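Local coordinates for hypothetical protein YfiH (Bacillus licheniformis, PDB 6DZD) that probably cleaves purine nucleosides such as adenosine and inosine with phosphate, and may also deaminate adenosine, as a zinc-containing member of the YfiH/LACC1 family, at residues A[62-65]-A[66-69]; A[104-107]-A[108-111]; A[194-197]-A[198-202]. One frame throughout, in Å; residues are numbered along the deposited sequence.

Contact 1: A[62-65]-A[66-69]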
# COMPACT_ATOMS: atom_id res chain seq x y z
N VAL A 62 -8.60 -16.59 5.69
CA VAL A 62 -8.12 -15.20 5.63
C VAL A 62 -8.11 -14.57 7.02
O VAL A 62 -7.15 -13.89 7.41
CB VAL A 62 -8.99 -14.38 4.66
CG1 VAL A 62 -8.48 -12.96 4.57
CG2 VAL A 62 -9.03 -15.02 3.27
N ILE A 63 -9.19 -14.78 7.79
CA ILE A 63 -9.24 -14.25 9.15
C ILE A 63 -8.12 -14.86 10.00
O ILE A 63 -7.51 -14.17 10.83
CB ILE A 63 -10.63 -14.49 9.75
CG1 ILE A 63 -11.61 -13.49 9.14
CG2 ILE A 63 -10.58 -14.39 11.26
CD1 ILE A 63 -13.05 -13.93 9.14
N ASN A 64 -7.83 -16.14 9.79
CA ASN A 64 -6.72 -16.77 10.51
C ASN A 64 -5.38 -16.21 10.04
O ASN A 64 -4.47 -16.02 10.85
CB ASN A 64 -6.80 -18.28 10.38
CG ASN A 64 -7.84 -18.87 11.32
OD1 ASN A 64 -8.38 -18.18 12.18
ND2 ASN A 64 -8.14 -20.16 11.14
N ASN A 65 -5.23 -15.92 8.74
CA ASN A 65 -3.98 -15.29 8.31
C ASN A 65 -3.84 -13.90 8.94
O ASN A 65 -2.75 -13.51 9.38
CB ASN A 65 -3.93 -15.18 6.79
CG ASN A 65 -3.96 -16.51 6.10
OD1 ASN A 65 -3.57 -17.53 6.66
ND2 ASN A 65 -4.40 -16.51 4.85
N ARG A 66 -4.95 -13.15 9.02
CA ARG A 66 -4.94 -11.86 9.70
C ARG A 66 -4.71 -12.03 11.20
O ARG A 66 -3.95 -11.27 11.82
CB ARG A 66 -6.24 -11.09 9.44
CG ARG A 66 -6.48 -10.67 7.98
CD ARG A 66 -7.79 -9.91 7.84
NE ARG A 66 -8.13 -9.57 6.47
CZ ARG A 66 -9.17 -8.80 6.12
NH1 ARG A 66 -9.42 -8.53 4.84
NH2 ARG A 66 -9.96 -8.29 7.05
N LYS A 67 -5.36 -13.03 11.80
CA LYS A 67 -5.17 -13.28 13.22
C LYS A 67 -3.72 -13.61 13.54
O LYS A 67 -3.23 -13.28 14.62
CB LYS A 67 -6.10 -14.40 13.68
CG LYS A 67 -7.47 -13.91 14.19
CD LYS A 67 -8.42 -15.10 14.42
CE LYS A 67 -9.35 -14.87 15.58
NZ LYS A 67 -10.47 -15.84 15.50
N LYS A 68 -3.01 -14.26 12.60
CA LYS A 68 -1.61 -14.59 12.84
C LYS A 68 -0.74 -13.35 12.73
O LYS A 68 0.15 -13.14 13.57
CB LYS A 68 -1.13 -15.64 11.85
CG LYS A 68 0.37 -15.58 11.59
CD LYS A 68 0.94 -16.94 11.20
CE LYS A 68 2.45 -16.91 10.93
NZ LYS A 68 2.92 -18.23 10.40
N VAL A 69 -1.01 -12.48 11.75
CA VAL A 69 -0.22 -11.27 11.63
C VAL A 69 -0.45 -10.35 12.82
O VAL A 69 0.50 -9.81 13.40
CB VAL A 69 -0.51 -10.55 10.30
CG1 VAL A 69 0.23 -9.23 10.28
CG2 VAL A 69 -0.10 -11.43 9.13

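Contact 2: A[104-107]-A[108-111]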
# COMPACT_ATOMS: atom_id res chain seq x y z
N PHE A 104 -12.97 -8.44 10.50
CA PHE A 104 -13.50 -9.81 10.45
C PHE A 104 -14.50 -10.04 9.33
O PHE A 104 -14.75 -11.20 8.97
CB PHE A 104 -14.16 -10.17 11.79
CG PHE A 104 -13.21 -10.12 12.95
CD1 PHE A 104 -13.01 -8.94 13.64
CD2 PHE A 104 -12.49 -11.24 13.32
CE1 PHE A 104 -12.12 -8.89 14.70
CE2 PHE A 104 -11.62 -11.20 14.37
CZ PHE A 104 -11.43 -10.02 15.07
N ARG A 105 -15.04 -8.99 8.74
CA ARG A 105 -16.03 -9.11 7.69
C ARG A 105 -15.78 -7.97 6.73
O ARG A 105 -15.50 -6.86 7.18
CB ARG A 105 -17.46 -9.01 8.23
CG ARG A 105 -17.84 -10.04 9.28
CD ARG A 105 -19.30 -9.90 9.63
NE ARG A 105 -19.74 -10.87 10.63
CZ ARG A 105 -19.83 -10.59 11.93
NH1 ARG A 105 -19.50 -9.38 12.36
NH2 ARG A 105 -20.25 -11.52 12.79
N TYR A 106 -15.85 -8.26 5.43
CA TYR A 106 -15.72 -7.20 4.44
C TYR A 106 -16.90 -6.22 4.47
O TYR A 106 -16.76 -5.08 4.03
CB TYR A 106 -15.59 -7.81 3.04
CG TYR A 106 -15.01 -6.89 1.99
CD1 TYR A 106 -13.63 -6.71 1.90
CD2 TYR A 106 -15.83 -6.23 1.08
CE1 TYR A 106 -13.08 -5.89 0.94
CE2 TYR A 106 -15.28 -5.39 0.12
CZ TYR A 106 -13.90 -5.23 0.06
OH TYR A 106 -13.32 -4.42 -0.90
N ASP A 107 -18.05 -6.65 5.03
CA ASP A 107 -19.25 -5.83 5.04
C ASP A 107 -19.04 -4.51 5.77
O ASP A 107 -19.71 -3.52 5.45
CB ASP A 107 -20.39 -6.58 5.71
CG ASP A 107 -20.84 -7.80 4.92
OD1 ASP A 107 -20.28 -8.03 3.82
OD2 ASP A 107 -21.76 -8.51 5.41
N THR A 108 -18.14 -4.48 6.76
CA THR A 108 -17.86 -3.27 7.53
C THR A 108 -16.56 -2.58 7.15
O THR A 108 -16.19 -1.60 7.81
CB THR A 108 -17.84 -3.59 9.02
OG1 THR A 108 -16.95 -4.70 9.25
CG2 THR A 108 -19.24 -3.92 9.52
N ALA A 109 -15.84 -3.07 6.14
CA ALA A 109 -14.66 -2.37 5.64
C ALA A 109 -15.07 -0.99 5.13
O ALA A 109 -16.20 -0.80 4.66
CB ALA A 109 -14.00 -3.18 4.52
N LEU A 110 -14.16 -0.02 5.25
CA LEU A 110 -14.49 1.36 4.89
C LEU A 110 -14.85 1.47 3.40
O LEU A 110 -14.02 1.18 2.52
CB LEU A 110 -13.32 2.27 5.27
CG LEU A 110 -13.25 2.46 6.80
CD1 LEU A 110 -12.00 3.20 7.25
CD2 LEU A 110 -14.47 3.17 7.32
N LYS A 111 -16.08 1.92 3.11
CA LYS A 111 -16.64 1.81 1.77
C LYS A 111 -15.91 2.71 0.77
O LYS A 111 -15.77 3.91 1.00
CB LYS A 111 -18.13 2.16 1.79
CG LYS A 111 -18.87 1.79 0.51
CD LYS A 111 -20.08 2.66 0.20
CE LYS A 111 -20.90 2.00 -0.93
NZ LYS A 111 -21.99 2.82 -1.55

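Contact 3: A[194-197]-A[198-202]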
# COMPACT_ATOMS: atom_id res chain seq x y z
N ASP A 194 -1.87 0.45 -21.97
CA ASP A 194 -2.33 1.02 -23.23
C ASP A 194 -2.35 2.55 -23.15
O ASP A 194 -1.89 3.16 -22.18
CB ASP A 194 -3.70 0.44 -23.61
CG ASP A 194 -4.78 0.62 -22.53
OD1 ASP A 194 -4.65 1.52 -21.66
OD2 ASP A 194 -5.77 -0.15 -22.55
N ASP A 195 -2.86 3.19 -24.22
CA ASP A 195 -3.02 4.63 -24.24
C ASP A 195 -3.99 5.10 -23.19
O ASP A 195 -3.84 6.21 -22.66
CB ASP A 195 -3.52 5.09 -25.60
CG ASP A 195 -2.44 5.05 -26.66
OD1 ASP A 195 -1.61 5.97 -26.64
OD2 ASP A 195 -2.42 4.10 -27.47
N HIS A 196 -5.01 4.31 -22.91
CA HIS A 196 -6.03 4.78 -21.99
C HIS A 196 -5.42 5.08 -20.62
O HIS A 196 -5.74 6.10 -20.01
CB HIS A 196 -7.16 3.76 -21.86
CG HIS A 196 -8.13 4.08 -20.78
ND1 HIS A 196 -9.10 5.05 -20.91
CD2 HIS A 196 -8.25 3.60 -19.52
CE1 HIS A 196 -9.79 5.14 -19.79
NE2 HIS A 196 -9.30 4.27 -18.93
N VAL A 197 -4.47 4.25 -20.18
CA VAL A 197 -3.80 4.50 -18.92
C VAL A 197 -2.81 5.65 -19.06
O VAL A 197 -2.85 6.61 -18.28
CB VAL A 197 -3.11 3.22 -18.43
CG1 VAL A 197 -2.21 3.51 -17.25
CG2 VAL A 197 -4.14 2.22 -18.02
N ILE A 198 -1.99 5.62 -20.11
CA ILE A 198 -0.91 6.58 -20.24
C ILE A 198 -1.46 7.98 -20.44
O ILE A 198 -0.91 8.95 -19.90
CB ILE A 198 0.04 6.17 -21.39
CG1 ILE A 198 0.93 5.01 -20.94
CG2 ILE A 198 0.90 7.34 -21.84
CD1 ILE A 198 1.83 5.35 -19.76
N ASP A 199 -2.55 8.11 -21.19
CA ASP A 199 -3.18 9.41 -21.32
C ASP A 199 -3.56 9.97 -19.96
O ASP A 199 -3.48 11.19 -19.73
CB ASP A 199 -4.40 9.34 -22.25
CG ASP A 199 -4.02 9.25 -23.71
OD1 ASP A 199 -2.83 9.47 -24.06
OD2 ASP A 199 -4.91 8.95 -24.53
N LYS A 200 -4.02 9.11 -19.05
CA LYS A 200 -4.43 9.60 -17.74
C LYS A 200 -3.22 9.91 -16.86
O LYS A 200 -3.24 10.89 -16.10
CB LYS A 200 -5.33 8.56 -17.07
CG LYS A 200 -6.82 8.69 -17.39
CD LYS A 200 -7.61 7.50 -16.85
CE LYS A 200 -8.99 7.93 -16.42
NZ LYS A 200 -9.68 8.64 -17.53
N ILE A 201 -2.14 9.13 -16.99
CA ILE A 201 -0.90 9.42 -16.27
C ILE A 201 -0.31 10.76 -16.74
O ILE A 201 0.00 11.65 -15.94
CB ILE A 201 0.09 8.27 -16.46
CG1 ILE A 201 -0.45 6.96 -15.84
CG2 ILE A 201 1.45 8.64 -15.90
CD1 ILE A 201 -0.56 6.95 -14.31
N ARG A 202 -0.15 10.92 -18.06
CA ARG A 202 0.49 12.12 -18.56
C ARG A 202 -0.32 13.38 -18.29
O ARG A 202 0.16 14.49 -18.55
CB ARG A 202 0.80 11.94 -20.05
CG ARG A 202 -0.17 12.59 -20.99
CD ARG A 202 0.37 12.55 -22.41
NE ARG A 202 0.14 11.28 -23.10
CZ ARG A 202 1.10 10.56 -23.69
NH1 ARG A 202 2.36 11.00 -23.68
NH2 ARG A 202 0.80 9.42 -24.31

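Contact 1: A[62-65]-A[66-69]
The guanidinium group of R66 is met at a slant by V62, whose methyl CG1 lies 3.9 Å from NE. Further partners come from outside the helix: F82 makes a cation-pi contact with it, NE bonds to T51 O, and NH2 bonds to both G102 O and A103 O, carbonyls that probably stabilise the buried charge and fix its rotation. A second flat group, the N64 amide, brings OD1 to 3.8 Å from K67 CD, while its ND2 binds E41 OE1. A third, the N65 amide, turns away to E41 N, N50 O and S42 OG. The R66 chain runs extended from CG to NE beside V62, with CG 3.3 Å from V62 O. K67 runs alongside I63; CG2, anti to the I63 backbone N and beside its carbonyl carbon, is the branch that meets K67 CD, at 3.9 Å. Beneath these two pairs R66 N donates to V62 O at 2.8 Å and a nearly straight 164°, and K67 N to I63 O at 2.6 Å and 153°. K68 N to N64 O and V69 N to N65 O continue the series, and K68 NZ reaches G39 O. Side chains four residues apart lying parallel over i to i+4 backbone bonds mark an alpha-helix, here the middle of helix 59-72, with a buried side fastened to the loop segments around residues 39-53 and 102-103.

Contact 2: A[104-107]-A[108-111]
Y106 and A109 close a type I beta turn, Y106-D107-T108-A109, in the loop between strands 91-93 and 115-118. The turn bond runs from A109 N to Y106 O, 3.1 Å long with an N-H...O angle of 152°. The donor stands well above the carbonyl plane, so the amide reaches the oxygen from over its carbonyl group and not from straight ahead. D107 and T108 occupy the two corner positions, with backbone angles that fit a type I turn.

The tighter part of the contact is the closure itself. A109 is buried, and besides giving its amide to the turn bond it brings its CB to 3.4 Å from Y106 O. The same methyl sits over one face of the Y106 ring, a light contact at 4.4 Å from CD1. Outside the turn, Y106 OH bonds to D84 OD1 and the ring meets that of H54, the planes about 20° apart. Just before the turn, F104 sets its ring against that of H78. Further along, L110 exchanges backbone hydrogen bonds with F82 and D84, which brings this end of the loop against strand 80-82.

The other side is loose: R105, D107 and T108 are all exposed there, and what joins this side together across the turn is the T108 hydroxyl. With chi1 at 52°, OG1 sits between the backbone N and the carbonyl carbon, tucked back toward the preceding residues. There it also bonds to G102 N, and it makes a weak hydrogen bond, donated from T108 OG1 to R105 O at 3.3 Å.

Contact 3: A[194-197]-A[198-202]
A capped helix N-terminus opens helix 195-201, with D194 as its N-cap. D194 OD1 accepts from V197 N at 3.1 Å, met nearly along its own C-O axis, and chi1 of 56° folds the carboxylate back over the first turn to do so. A negative group here would also be favoured by the helix dipole. The D194 carbonyl accepts from I198 N at 3.2 Å and 165°, and D199 N binds D195 O. K200 N departs from this i to i+4 pattern and gives V197 O a weak bond at 2.9 Å; I201 N is the second donor to V197 O. On the buried side V197 and I201 lie side by side, their CG1 atoms 4.1 Å apart. H196 and K200, both more exposed, run the same way, K200 NZ standing 4.2 Å from H196 CE1. The neighbouring carboxylates of D195 and D199 have separate partners: D195 OD1 bonds to Y221 OH, and D199 OD1 lies in plane at the edge of the R202 guanidinium, a long salt bridge with NE at 3.6 Å. The buried side packs on helix 152-157, where W152 meets V197 and K200 and A156 meets K200 and I201, and on strands 213-215 and 220-223, where F213 meets I198 and I201, Y221 meets I198, and L223 meets V197.

Contacts 1 and 2 are neighbours, their centres 15 Å apart, and they touch, I63 CD1 lying against F104 O (3.2 Å). They also share two outside residues: G102 gives its carbonyl to the arginine of contact 1 and its amide to the threonine of contact 2, and F82 serves both as ring partner and as backbone partner. Contact 3 stands apart, its centre 37 Å from that of contact 1, across the middle of the chain, and 31 Å from that of contact 2. Its I198 side chain is about 9 Å from the potassium ion held at D210 and F213; it touches F213 but is not part of that site. All three lie away from the zinc-binding C189, C190, C249 and C252.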